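PDB 4H5G: amino acid ABC superfamily ATP binding cassette transporter, binding protein from Streptococcus pneumoniae, which binds L-arginine and probably hands it to a membrane-bound ABC transporter for uptake into the cell. Local coordinates for residues Q2-A7 with D209-V214; A23-Q28 with S230-A235; N65-L70 with A201-K206; I103-H108 with A167-E172. One frame throughout, in Å; residues are numbered along the deposited sequence.

Contact 1. Residues Q2-A7 with D209-V214; sequences QSAVEA and DDLKEV
Val5 and Leu211 mark the closest backbone approach, with CA atoms 5.6 Å apart, where the opening turn of helix 4-11 meets the opening turn of helix 209-225. The polar centre of the contact is the carboxylate of Asp210. Its CG stands between the backbone N and the carbonyl carbon (chi1 60°), and from there it reaches across to the start of helix 4-11. Val5 N donates to Asp210 OD2 over 2.9 Å in a nearly straight bond (172°), approaching from above the carboxylate plane, 37° out of it. Two waters extend the grip. One accepts from Ala4 N and lies 2.6 Å from Asp210 OD1. The other donates to Asp210 OD2 and is also hydrogen-bonded to Ser3 OG. Ser3 is the N-cap of helix 4-11, where Ser3 OG accepts from Glu6 N at 3.2 Å. Beside the polar bonds the contact is apolar: Ala4 CB lies 4.0 Å from Leu211 CB, and Val5 CG2 meets Val214 CG2 at 4.2 Å. Val5, Leu211 and Val214 all touch Leu52 of helix 40-52, so the N-terminal helix is seated on two others. The bond from Val5 N makes Asp210 a second acceptor at this helix start, beside the Ser3 cap, and its negative charge is probably favoured there by the helix dipole.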
loop_
_atom_site.group_PDB
_atom_site.type_symbol
_atom_site.label_atom_id
_atom_site.label_comp_id
_atom_site.label_asym_id
_atom_site.label_seq_id
_atom_site.Cartn_x
_atom_site.Cartn_y
_atom_site.Cartn_z
ATOM N N GLN A 2 22.648 -6.477 -17.918
ATOM C CA GLN A 2 22.582 -5.134 -17.354
ATOM C C GLN A 2 21.332 -4.410 -17.832
ATOM O O GLN A 2 20.907 -3.426 -17.227
ATOM C CB GLN A 2 23.835 -4.329 -17.716
ATOM C CG GLN A 2 24.529 -4.762 -19.007
ATOM C CD GLN A 2 25.629 -5.790 -18.773
ATOM O OE1 GLN A 2 26.622 -5.830 -19.500
ATOM N NE2 GLN A 2 25.454 -6.625 -17.756
ATOM N N SER A 3 20.744 -4.902 -18.918
ATOM C CA SER A 3 19.564 -4.271 -19.504
ATOM C C SER A 3 18.269 -4.833 -18.927
ATOM O O SER A 3 17.813 -5.906 -19.335
ATOM C CB SER A 3 19.571 -4.446 -21.025
ATOM O OG SER A 3 18.374 -3.935 -21.583
ATOM N N ALA A 4 17.676 -4.106 -17.988
ATOM C CA ALA A 4 16.437 -4.543 -17.359
ATOM C C ALA A 4 15.325 -4.712 -18.398
ATOM O O ALA A 4 14.630 -5.726 -18.400
ATOM C CB ALA A 4 16.019 -3.574 -16.252
ATOM N N VAL A 5 15.154 -3.733 -19.286
ATOM C CA VAL A 5 14.067 -3.831 -20.281
ATOM C C VAL A 5 14.231 -5.059 -21.194
ATOM O O VAL A 5 13.278 -5.819 -21.386
ATOM C CB VAL A 5 13.872 -2.518 -21.091
ATOM C CG1 VAL A 5 12.944 -2.739 -22.284
ATOM C CG2 VAL A 5 13.314 -1.402 -20.184
ATOM N N GLU A 6 15.431 -5.269 -21.731
ATOM C CA GLU A 6 15.663 -6.423 -22.608
ATOM C C GLU A 6 15.488 -7.744 -21.856
ATOM O O GLU A 6 14.998 -8.733 -22.418
ATOM C CB GLU A 6 17.063 -6.371 -23.237
ATOM C CG GLU A 6 17.311 -5.178 -24.140
ATOM C CD GLU A 6 17.204 -5.513 -25.623
ATOM O OE1 GLU A 6 16.650 -6.582 -25.964
ATOM O OE2 GLU A 6 17.688 -4.703 -26.446
ATOM N N ALA A 7 15.907 -7.768 -20.592
ATOM C CA ALA A 7 15.817 -8.995 -19.786
ATOM C C ALA A 7 14.354 -9.335 -19.525
ATOM O O ALA A 7 13.956 -10.499 -19.576
ATOM C CB ALA A 7 16.573 -8.844 -18.480
ATOM N N ASP A 209 17.641 2.521 -14.725
ATOM C CA ASP A 209 17.107 3.735 -15.363
ATOM C C ASP A 209 16.262 3.482 -16.597
ATOM O O ASP A 209 15.288 4.201 -16.846
ATOM C CB ASP A 209 18.235 4.711 -15.721
ATOM C CG ASP A 209 18.901 5.320 -14.491
ATOM O OD1 ASP A 209 18.388 5.131 -13.374
ATOM O OD2 ASP A 209 19.937 5.998 -14.655
ATOM N N ASP A 210 16.625 2.468 -17.378
ATOM C CA ASP A 210 15.850 2.161 -18.575
ATOM C C ASP A 210 14.423 1.722 -18.222
ATOM O O ASP A 210 13.441 2.199 -18.808
ATOM C CB ASP A 210 16.562 1.110 -19.448
ATOM C CG ASP A 210 16.786 -0.213 -18.725
ATOM O OD1 ASP A 210 17.011 -0.208 -17.492
ATOM O OD2 ASP A 210 16.743 -1.262 -19.403
ATOM N N LEU A 211 14.298 0.833 -17.243
ATOM C CA LEU A 211 12.968 0.392 -16.809
ATOM C C LEU A 211 12.228 1.519 -16.094
ATOM O O LEU A 211 11.027 1.700 -16.285
ATOM C CB LEU A 211 13.092 -0.853 -15.910
ATOM C CG LEU A 211 11.800 -1.425 -15.322
ATOM C CD1 LEU A 211 10.823 -1.817 -16.432
ATOM C CD2 LEU A 211 12.108 -2.630 -14.427
ATOM N N LYS A 212 12.942 2.302 -15.294
ATOM C CA LYS A 212 12.308 3.441 -14.610
ATOM C C LYS A 212 11.657 4.411 -15.601
ATOM O O LYS A 212 10.563 4.927 -15.346
ATOM C CB LYS A 212 13.315 4.186 -13.715
ATOM C CG LYS A 212 12.727 5.452 -13.028
ATOM C CD LYS A 212 13.676 6.050 -11.976
ATOM C CE LYS A 212 13.522 7.584 -11.877
ATOM N NZ LYS A 212 12.144 8.036 -11.443
ATOM N N GLU A 213 12.318 4.643 -16.736
ATOM C CA GLU A 213 11.769 5.541 -17.765
ATOM C C GLU A 213 10.434 5.042 -18.282
ATOM O O GLU A 213 9.502 5.831 -18.513
ATOM C CB GLU A 213 12.750 5.717 -18.945
ATOM C CG GLU A 213 14.000 6.532 -18.610
ATOM C CD GLU A 213 14.774 6.958 -19.831
ATOM O OE1 GLU A 213 14.295 6.718 -20.968
ATOM O OE2 GLU A 213 15.868 7.542 -19.647
ATOM N N VAL A 214 10.340 3.731 -18.484
ATOM C CA VAL A 214 9.095 3.143 -18.982
ATOM C C VAL A 214 8.014 3.239 -17.912
ATOM O O VAL A 214 6.873 3.618 -18.189
ATOM C CB VAL A 214 9.277 1.667 -19.385
ATOM C CG1 VAL A 214 7.954 1.078 -19.884
ATOM C CG2 VAL A 214 10.356 1.545 -20.449
HETATM O O HOH W 1 18.986 -1.787 -16.700
HETATM O O HOH W 2 17.625 -1.264 -21.814
#

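Contact 2. Residues A23-Q28 with S230-A235; sequences APFEFQ and SYLEKA. With ACT (acetate ion), chain F.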
loop_
_atom_site.group_PDB
_atom_site.type_symbol
_atom_site.label_atom_id
_atom_site.label_comp_id
_atom_site.label_asym_id
_atom_site.label_seq_id
_atom_site.Cartn_x
_atom_site.Cartn_y
_atom_site.Cartn_z
ATOM N N ALA A 23 -6.843 -3.149 0.336
ATOM C CA ALA A 23 -7.837 -2.536 -0.551
ATOM C C ALA A 23 -7.935 -1.040 -0.250
ATOM O O ALA A 23 -8.050 -0.650 0.911
ATOM C CB ALA A 23 -9.189 -3.191 -0.343
ATOM N N PRO A 24 -7.979 -0.187 -1.285
ATOM C CA PRO A 24 -8.169 -0.466 -2.716
ATOM C C PRO A 24 -6.897 -0.606 -3.548
ATOM O O PRO A 24 -7.005 -0.724 -4.769
ATOM C CB PRO A 24 -8.937 0.778 -3.189
ATOM C CG PRO A 24 -8.319 1.861 -2.364
ATOM C CD PRO A 24 -8.097 1.256 -0.999
ATOM N N PHE A 25 -5.725 -0.595 -2.919
ATOM C CA PHE A 25 -4.464 -0.682 -3.664
ATOM C C PHE A 25 -4.233 -2.083 -4.228
ATOM O O PHE A 25 -3.990 -2.258 -5.418
ATOM C CB PHE A 25 -3.283 -0.290 -2.768
ATOM C CG PHE A 25 -3.257 1.169 -2.396
ATOM C CD1 PHE A 25 -2.795 2.116 -3.296
ATOM C CD2 PHE A 25 -3.680 1.591 -1.150
ATOM C CE1 PHE A 25 -2.770 3.456 -2.960
ATOM C CE2 PHE A 25 -3.649 2.925 -0.809
ATOM C CZ PHE A 25 -3.190 3.858 -1.714
ATOM N N GLU A 26 -4.282 -3.074 -3.348
ATOM C CA GLU A 26 -4.230 -4.484 -3.764
ATOM C C GLU A 26 -4.920 -5.354 -2.723
ATOM O O GLU A 26 -4.765 -5.146 -1.513
ATOM C CB GLU A 26 -2.790 -4.967 -3.969
ATOM C CG GLU A 26 -1.843 -4.663 -2.819
ATOM C CD GLU A 26 -1.152 -3.328 -3.000
ATOM O OE1 GLU A 26 -0.913 -2.947 -4.169
ATOM O OE2 GLU A 26 -0.848 -2.655 -1.990
ATOM N N PHE A 27 -5.675 -6.341 -3.201
ATOM C CA PHE A 27 -6.430 -7.220 -2.325
ATOM C C PHE A 27 -6.931 -8.425 -3.095
ATOM O O PHE A 27 -6.740 -8.512 -4.304
ATOM C CB PHE A 27 -7.603 -6.482 -1.646
ATOM C CG PHE A 27 -8.599 -5.854 -2.601
ATOM C CD1 PHE A 27 -8.286 -4.702 -3.292
ATOM C CD2 PHE A 27 -9.870 -6.392 -2.763
ATOM C CE1 PHE A 27 -9.208 -4.099 -4.143
ATOM C CE2 PHE A 27 -10.801 -5.797 -3.617
ATOM C CZ PHE A 27 -10.470 -4.651 -4.304
ATOM N N GLN A 28 -7.567 -9.348 -2.388
ATOM C CA GLN A 28 -8.088 -10.554 -3.018
ATOM C C GLN A 28 -9.566 -10.412 -3.272
ATOM O O GLN A 28 -10.310 -9.981 -2.392
ATOM C CB GLN A 28 -7.856 -11.762 -2.114
ATOM C CG GLN A 28 -6.428 -11.881 -1.651
ATOM C CD GLN A 28 -5.715 -13.042 -2.282
ATOM O OE1 GLN A 28 -5.705 -13.192 -3.504
ATOM N NE2 GLN A 28 -5.124 -13.891 -1.449
ATOM N N SER A 230 -9.311 6.878 -11.070
ATOM C CA SER A 230 -10.408 6.044 -11.577
ATOM C C SER A 230 -10.252 4.570 -11.178
ATOM O O SER A 230 -11.240 3.889 -10.865
ATOM C CB SER A 230 -10.543 6.191 -13.093
ATOM O OG SER A 230 -11.007 7.485 -13.438
ATOM N N TYR A 231 -9.019 4.080 -11.210
ATOM C CA TYR A 231 -8.734 2.696 -10.790
ATOM C C TYR A 231 -9.108 2.486 -9.330
ATOM O O TYR A 231 -9.647 1.442 -8.967
ATOM C CB TYR A 231 -7.233 2.384 -10.907
ATOM C CG TYR A 231 -6.644 2.170 -12.288
ATOM C CD1 TYR A 231 -7.430 1.877 -13.393
ATOM C CD2 TYR A 231 -5.260 2.232 -12.464
ATOM C CE1 TYR A 231 -6.840 1.666 -14.653
ATOM C CE2 TYR A 231 -4.676 2.020 -13.698
ATOM C CZ TYR A 231 -5.463 1.742 -14.782
ATOM O OH TYR A 231 -4.841 1.542 -16.004
ATOM N N LEU A 232 -8.775 3.454 -8.481
ATOM C CA LEU A 232 -9.112 3.351 -7.056
ATOM C C LEU A 232 -10.620 3.310 -6.857
ATOM O O LEU A 232 -11.127 2.553 -6.025
ATOM C CB LEU A 232 -8.526 4.530 -6.273
ATOM C CG LEU A 232 -7.008 4.567 -6.100
ATOM C CD1 LEU A 232 -6.589 5.958 -5.646
ATOM C CD2 LEU A 232 -6.537 3.525 -5.087
ATOM N N GLU A 233 -11.341 4.133 -7.610
ATOM C CA GLU A 233 -12.793 4.162 -7.449
ATOM C C GLU A 233 -13.443 2.866 -7.919
ATOM O O GLU A 233 -14.419 2.390 -7.326
ATOM C CB GLU A 233 -13.388 5.399 -8.144
ATOM C CG GLU A 233 -12.837 6.677 -7.551
ATOM C CD GLU A 233 -13.371 7.926 -8.217
ATOM O OE1 GLU A 233 -14.197 7.805 -9.143
ATOM O OE2 GLU A 233 -12.948 9.029 -7.803
ATOM N N LYS A 234 -12.903 2.273 -8.977
ATOM C CA LYS A 234 -13.430 0.997 -9.473
ATOM C C LYS A 234 -13.172 -0.116 -8.478
ATOM O O LYS A 234 -14.021 -0.989 -8.259
ATOM C CB LYS A 234 -12.752 0.612 -10.784
ATOM C CG LYS A 234 -12.937 1.597 -11.902
ATOM C CD LYS A 234 -14.160 1.301 -12.729
ATOM C CE LYS A 234 -14.088 2.051 -14.045
ATOM N NZ LYS A 234 -12.888 1.632 -14.818
ATOM N N ALA A 235 -11.976 -0.099 -7.900
ATOM C CA ALA A 235 -11.593 -1.119 -6.920
ATOM C C ALA A 235 -12.540 -1.107 -5.731
ATOM O O ALA A 235 -12.861 -2.151 -5.162
ATOM C CB ALA A 235 -10.140 -0.894 -6.467
HETATM C C ACT F . -10.782 4.042 -16.409
HETATM O O ACT F . -10.683 3.095 -15.597
HETATM O OXT ACT F . -11.769 4.799 -16.265
HETATM C CH3 ACT F . -9.777 4.256 -17.501
#
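Pro24 meets Leu232 and Ala235 where a loop of the periplasmic binding protein type II fold packs on helix 227-235, near the C-terminus. The peptide bond before Pro24 is cis, and the loop goes on into a classic beta bulge, in which Phe25 and Glu26 both face Tyr22. Followed outward, the proline ring makes two different contacts. Its CB lies 3.9 Å from Ala235 CB. Its CG, one atom further, touches Leu232 CD2 at 3.7 Å, the two side chains crossing obliquely. Leu232 CG lies anti to the carbonyl carbon (chi1 -70°), which places CD2 by Pro24; Phe25 CE1 is also 4.3 Å from Leu232 CD2. No hydrogen bond joins the two segments, and every residue that touches is buried, so the contact between them is one of apolar surfaces and van der Waals fit. The loop also borders the ligand: Glu26 points away from the helix, and its OE2 accepts from NH1 of the bound arginine. At Phe27, Ala23 CB sits 3.4 Å above one ring face, displaced toward the rim, while two ring atoms meet the last residue of the helix: Phe27 CE1 is 4.1 Å from Ala235 CB, and Phe27 CZ is 3.6 Å from Ala235 O.

Contact 3. Residues N65-L70 with A201-K206; sequences NVLTSL and AVALRK. With ACT (acetate ion), chain G.
Helix 66-71 packs on the short strand 203-205 chiefly through Leu70 and Ala203; the segment axes come within 9.0 Å and run at 32° to each other. Ala203 CB points at the helix and is met by two leucine methyls, Leu70 CD2 at 3.6 Å and Leu67 CD2 at 3.8 Å. The polar link lies one residue beyond the alanine's strand neighbour. Arg205 NH1 donates to Leu70 O over 2.9 Å at 160°, within both the carbonyl plane and the guanidinium plane, and the same NH1 is hydrogen-bonded to Ala75 O. A bend at chi3 (-61°) turns the guanidinium back to this carbonyl. Arg205 NE donates over 2.9 Å to the O of an acetate ion, probably from the crystallisation liquor. Strand 203-205 pairs antiparallel with strand 92-94, whose Phe92 touches Leu67 and Leu70, while Leu204 points away from helix 66-71, and its side chain touches Leu211 and Lys212 of helix 209-225, leaving the strand layered between two helices.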
loop_
_atom_site.group_PDB
_atom_site.type_symbol
_atom_site.label_atom_id
_atom_site.label_comp_id
_atom_site.label_asym_id
_atom_site.label_seq_id
_atom_site.Cartn_x
_atom_site.Cartn_y
_atom_site.Cartn_z
ATOM N N ASN A 65 8.223 -8.139 3.583
ATOM C CA ASN A 65 9.203 -8.818 2.721
ATOM C C ASN A 65 9.170 -8.360 1.266
ATOM O O ASN A 65 9.936 -8.866 0.445
ATOM C CB ASN A 65 9.044 -10.345 2.805
ATOM C CG ASN A 65 10.373 -11.054 3.013
ATOM O OD1 ASN A 65 11.421 -10.409 3.135
ATOM N ND2 ASN A 65 10.337 -12.377 3.081
ATOM N N VAL A 66 8.300 -7.402 0.950
ATOM C CA VAL A 66 8.149 -6.943 -0.430
ATOM C C VAL A 66 9.433 -6.285 -0.951
ATOM O O VAL A 66 9.954 -6.659 -2.011
ATOM C CB VAL A 66 6.928 -6.001 -0.573
ATOM C CG1 VAL A 66 7.000 -5.212 -1.876
ATOM C CG2 VAL A 66 5.608 -6.783 -0.502
ATOM N N LEU A 67 9.963 -5.318 -0.207
ATOM C CA LEU A 67 11.196 -4.661 -0.659
ATOM C C LEU A 67 12.401 -5.608 -0.673
ATOM O O LEU A 67 13.248 -5.557 -1.572
ATOM C CB LEU A 67 11.466 -3.403 0.174
ATOM C CG LEU A 67 10.455 -2.292 -0.120
ATOM C CD1 LEU A 67 10.664 -1.139 0.870
ATOM C CD2 LEU A 67 10.599 -1.784 -1.553
ATOM N N THR A 68 12.496 -6.497 0.309
ATOM C CA THR A 68 13.594 -7.463 0.350
ATOM C C THR A 68 13.555 -8.391 -0.866
ATOM O O THR A 68 14.588 -8.730 -1.438
ATOM C CB THR A 68 13.566 -8.287 1.661
ATOM O OG1 THR A 68 13.793 -7.407 2.772
ATOM C CG2 THR A 68 14.631 -9.382 1.654
ATOM N N SER A 69 12.356 -8.808 -1.261
ATOM C CA SER A 69 12.229 -9.698 -2.421
ATOM C C SER A 69 12.645 -8.993 -3.706
ATOM O O SER A 69 13.228 -9.606 -4.595
ATOM C CB SER A 69 10.808 -10.259 -2.550
ATOM O OG SER A 69 9.880 -9.251 -2.885
ATOM N N LEU A 70 12.349 -7.700 -3.804
ATOM C CA LEU A 70 12.812 -6.909 -4.950
ATOM C C LEU A 70 14.317 -6.825 -4.913
ATOM O O LEU A 70 14.996 -7.079 -5.903
ATOM C CB LEU A 70 12.205 -5.496 -4.904
ATOM C CG LEU A 70 12.775 -4.454 -5.882
ATOM C CD1 LEU A 70 12.457 -4.801 -7.359
ATOM C CD2 LEU A 70 12.232 -3.053 -5.543
ATOM N N ALA A 201 4.982 5.228 -4.690
ATOM C CA ALA A 201 5.708 5.079 -5.951
ATOM C C ALA A 201 6.076 3.621 -6.174
ATOM O O ALA A 201 5.992 2.809 -5.264
ATOM C CB ALA A 201 6.947 5.963 -5.952
ATOM N N VAL A 202 6.476 3.296 -7.393
ATOM C CA VAL A 202 6.905 1.937 -7.732
ATOM C C VAL A 202 8.376 1.849 -7.373
ATOM O O VAL A 202 9.147 2.727 -7.754
ATOM C CB VAL A 202 6.742 1.706 -9.247
ATOM C CG1 VAL A 202 7.360 0.362 -9.658
ATOM C CG2 VAL A 202 5.250 1.790 -9.662
ATOM N N ALA A 203 8.773 0.801 -6.647
ATOM C CA ALA A 203 10.187 0.609 -6.290
ATOM C C ALA A 203 10.907 -0.260 -7.329
ATOM O O ALA A 203 10.335 -1.222 -7.851
ATOM C CB ALA A 203 10.304 -0.024 -4.894
ATOM N N LEU A 204 12.157 0.100 -7.618
ATOM C CA LEU A 204 13.041 -0.683 -8.504
ATOM C C LEU A 204 14.391 -0.850 -7.839
ATOM O O LEU A 204 14.759 -0.059 -6.981
ATOM C CB LEU A 204 13.278 0.056 -9.826
ATOM C CG LEU A 204 12.079 0.602 -10.589
ATOM C CD1 LEU A 204 11.762 2.058 -10.160
ATOM C CD2 LEU A 204 12.321 0.511 -12.107
ATOM N N ARG A 205 15.161 -1.847 -8.262
ATOM C CA ARG A 205 16.550 -1.907 -7.807
ATOM C C ARG A 205 17.318 -0.722 -8.397
ATOM O O ARG A 205 16.945 -0.190 -9.444
ATOM C CB ARG A 205 17.214 -3.242 -8.184
ATOM C CG ARG A 205 16.687 -4.443 -7.373
ATOM C CD ARG A 205 17.450 -5.728 -7.704
ATOM N NE ARG A 205 17.295 -6.087 -9.116
ATOM C CZ ARG A 205 16.254 -6.745 -9.616
ATOM N NH1 ARG A 205 15.270 -7.138 -8.815
ATOM N NH2 ARG A 205 16.205 -7.020 -10.918
ATOM N N LYS A 206 18.382 -0.301 -7.725
ATOM C CA LYS A 206 19.169 0.831 -8.231
ATOM C C LYS A 206 19.783 0.527 -9.593
ATOM O O LYS A 206 19.927 -0.631 -9.958
ATOM C CB LYS A 206 20.235 1.249 -7.212
ATOM C CG LYS A 206 19.621 1.883 -5.977
ATOM C CD LYS A 206 20.543 2.904 -5.347
ATOM C CE LYS A 206 19.834 3.692 -4.265
ATOM N NZ LYS A 206 19.086 4.852 -4.807
HETATM C C ACT G . 19.433 -5.977 -11.568
HETATM O O ACT G . 19.617 -5.153 -10.640
HETATM O OXT ACT G . 18.785 -5.564 -12.557
HETATM C CH3 ACT G . 19.959 -7.381 -11.499
#

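Contact 4. Residues I103-H108 with A167-E172; sequences ISFLVH and AVHMDE. Unlike the reference sequence in segment 103-108: His108 (reference Arg). With ARG (arginine), chain L.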
loop_
_atom_site.group_PDB
_atom_site.type_symbol
_atom_site.label_atom_id
_atom_site.label_comp_id
_atom_site.label_asym_id
_atom_site.label_seq_id
_atom_site.Cartn_x
_atom_site.Cartn_y
_atom_site.Cartn_z
ATOM N N ILE A 103 -2.531 9.697 6.014
ATOM C CA ILE A 103 -2.484 8.511 6.852
ATOM C C ILE A 103 -3.469 8.712 8.006
ATOM O O ILE A 103 -3.546 9.795 8.585
ATOM C CB ILE A 103 -1.051 8.257 7.344
ATOM C CG1 ILE A 103 -0.117 8.219 6.127
ATOM C CG2 ILE A 103 -0.989 6.982 8.173
ATOM C CD1 ILE A 103 1.339 8.034 6.425
ATOM N N SER A 104 -4.235 7.667 8.305
ATOM C CA SER A 104 -5.368 7.765 9.215
ATOM C C SER A 104 -5.421 6.631 10.210
ATOM O O SER A 104 -4.720 5.626 10.069
ATOM C CB SER A 104 -6.669 7.737 8.410
ATOM O OG SER A 104 -6.684 8.735 7.419
ATOM N N PHE A 105 -6.297 6.777 11.202
ATOM C CA PHE A 105 -6.570 5.686 12.128
ATOM C C PHE A 105 -7.967 5.153 11.848
ATOM O O PHE A 105 -8.914 5.926 11.703
ATOM C CB PHE A 105 -6.522 6.182 13.578
ATOM C CG PHE A 105 -5.146 6.536 14.058
ATOM C CD1 PHE A 105 -4.311 5.563 14.564
ATOM C CD2 PHE A 105 -4.696 7.843 14.030
ATOM C CE1 PHE A 105 -3.046 5.889 15.019
ATOM C CE2 PHE A 105 -3.425 8.170 14.478
ATOM C CZ PHE A 105 -2.606 7.192 14.975
ATOM N N LEU A 106 -8.087 3.835 11.764
ATOM C CA LEU A 106 -9.386 3.177 11.703
ATOM C C LEU A 106 -9.778 2.823 13.134
ATOM O O LEU A 106 -8.975 2.249 13.878
ATOM C CB LEU A 106 -9.279 1.903 10.852
ATOM C CG LEU A 106 -10.585 1.144 10.598
ATOM C CD1 LEU A 106 -11.512 1.925 9.659
ATOM C CD2 LEU A 106 -10.286 -0.259 10.013
ATOM N N VAL A 107 -11.004 3.188 13.525
ATOM C CA VAL A 107 -11.515 2.929 14.872
ATOM C C VAL A 107 -12.956 2.413 14.804
ATOM O O VAL A 107 -13.559 2.355 13.735
ATOM C CB VAL A 107 -11.498 4.213 15.751
ATOM C CG1 VAL A 107 -10.066 4.708 15.994
ATOM C CG2 VAL A 107 -12.376 5.330 15.118
ATOM N N HIS A 108 -13.500 2.044 15.954
ATOM C CA HIS A 108 -14.923 1.732 16.044
ATOM C C HIS A 108 -15.720 3.017 15.874
ATOM O O HIS A 108 -15.315 4.074 16.373
ATOM C CB HIS A 108 -15.251 1.091 17.392
ATOM C CG HIS A 108 -14.765 -0.316 17.522
ATOM N ND1 HIS A 108 -15.487 -1.398 17.062
ATOM C CD2 HIS A 108 -13.627 -0.821 18.053
ATOM C CE1 HIS A 108 -14.814 -2.509 17.312
ATOM N NE2 HIS A 108 -13.679 -2.186 17.909
ATOM N N ALA A 167 -7.356 1.188 17.763
ATOM C CA ALA A 167 -7.133 2.035 16.599
ATOM C C ALA A 167 -6.037 1.421 15.750
ATOM O O ALA A 167 -5.031 0.976 16.286
ATOM C CB ALA A 167 -6.733 3.426 17.032
ATOM N N VAL A 168 -6.237 1.400 14.435
ATOM C CA VAL A 168 -5.224 0.863 13.530
ATOM C C VAL A 168 -4.750 1.964 12.593
ATOM O O VAL A 168 -5.559 2.577 11.895
ATOM C CB VAL A 168 -5.780 -0.290 12.679
ATOM C CG1 VAL A 168 -4.650 -0.898 11.829
ATOM C CG2 VAL A 168 -6.405 -1.370 13.557
ATOM N N HIS A 169 -3.441 2.216 12.571
ATOM C CA HIS A 169 -2.868 3.251 11.702
ATOM C C HIS A 169 -2.630 2.673 10.310
ATOM O O HIS A 169 -2.056 1.591 10.179
ATOM C CB HIS A 169 -1.532 3.739 12.283
ATOM C CG HIS A 169 -1.204 5.163 11.965
ATOM N ND1 HIS A 169 0.089 5.603 11.779
ATOM C CD2 HIS A 169 -1.995 6.255 11.828
ATOM C CE1 HIS A 169 0.080 6.903 11.531
ATOM N NE2 HIS A 169 -1.174 7.326 11.563
ATOM N N MET A 170 -3.056 3.391 9.267
ATOM C CA MET A 170 -2.941 2.880 7.892
ATOM C C MET A 170 -3.119 3.997 6.875
ATOM O O MET A 170 -3.566 5.081 7.217
ATOM C CB MET A 170 -3.991 1.786 7.646
ATOM C CG MET A 170 -5.426 2.326 7.693
ATOM S SD MET A 170 -6.676 1.037 7.471
ATOM C CE MET A 170 -6.451 0.062 8.949
ATOM N N ASP A 171 -2.784 3.735 5.617
ATOM C CA ASP A 171 -3.028 4.736 4.577
ATOM C C ASP A 171 -4.515 5.070 4.506
ATOM O O ASP A 171 -5.351 4.182 4.594
ATOM C CB ASP A 171 -2.510 4.246 3.220
ATOM C CG ASP A 171 -0.996 4.312 3.135
ATOM O OD1 ASP A 171 -0.480 5.412 2.860
ATOM O OD2 ASP A 171 -0.327 3.284 3.384
ATOM N N GLU A 172 -4.842 6.352 4.370
ATOM C CA GLU A 172 -6.254 6.780 4.396
ATOM C C GLU A 172 -7.228 6.037 3.443
ATOM O O GLU A 172 -8.333 5.672 3.862
ATOM C CB GLU A 172 -6.384 8.308 4.224
ATOM C CG GLU A 172 -7.836 8.756 4.065
ATOM C CD GLU A 172 -8.033 10.239 4.293
ATOM O OE1 GLU A 172 -7.881 11.016 3.330
ATOM O OE2 GLU A 172 -8.349 10.628 5.437
HETATM N N ARG L . 2.432 3.212 2.653
HETATM C CA ARG L . 2.985 2.429 3.768
HETATM C C ARG L . 4.447 2.112 3.541
HETATM O O ARG L . 4.968 2.186 2.416
HETATM C CB ARG L . 2.196 1.129 3.977
HETATM C CG ARG L . 2.004 0.288 2.717
HETATM C CD ARG L . 1.406 -1.088 3.047
HETATM N NE ARG L . 1.056 -1.834 1.830
HETATM C CZ ARG L . 0.479 -3.031 1.808
HETATM N NH1 ARG L . 0.194 -3.617 0.646
HETATM N NH2 ARG L . 0.184 -3.639 2.952
HETATM O OXT ARG L . 5.153 1.776 4.496
HETATM O O HOH W 3 -2.347 9.745 11.055
HETATM O O HOH W 4 -8.062 10.715 7.835
#
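His169 is held between two residues of strand 103-108. With its CG anti to the backbone N (chi1 -150°), the ring lies beside Phe105 in an offset stack, centroids 4.2 Å apart and planes at 26°, with His169 CD2 lying over the centre of the phenyl ring. On the opposite face, in the conformer described, Ile103 CG2 makes a CH-pi contact 3.6 Å from the His169 ring centroid, 22° off the normal. The nitrogens of the imidazole are also engaged. ND1 is hydrogen-bonded to Pro134 O, while NE2 meets, in the ring plane, a water that donates to Ile103 O. These two bonds limit the ring's rotation. Phe105 and His169 form a non-hydrogen-bonded antiparallel pair in the mixed sheet of the lobe, where strand 167-171 lies between strands 125-129 and 103-108. The flanking pairs supply the bonds: Ser104 N to Met170 O and Met170 N to Ser104 O are both 2.9 Å, while Leu106 N to Val168 O is 2.8 Å. On the sheet face of Leu106 and Met170, Met170 CE rests 3.9 Å from Leu106 CB, with helices 153-162 and 172-181 beyond. At the end of strand 167-171, Asp171 OD2 accepts from the amino N of the bound arginine at 2.9 Å. Tyr22 OH shares that oxygen, and Asn101 ND2 is bonded to Asp171 OD1.

Along the chain the segments run 2-7, 23-28, 65-70, 103-108, 167-172, 201-206, 209-214 and 230-235, so contact 4 nests inside contact 3, and contact 3 inside both contact 1 and contact 2, whose segments alternate. Contacts 1 and 3 have centres 15 Å apart and touch where strand 203-205 leads into helix 209-225. Contact 4 lies on the opposite side of the chain's centre from both, its centre 37 Å from that of contact 1, in the sheet of the other lobe. Contacts 2 and 4 approach to about 4 Å between nearest atoms, and each brings one acid, Glu26 and Asp171, to the arginine pocket between the lobes.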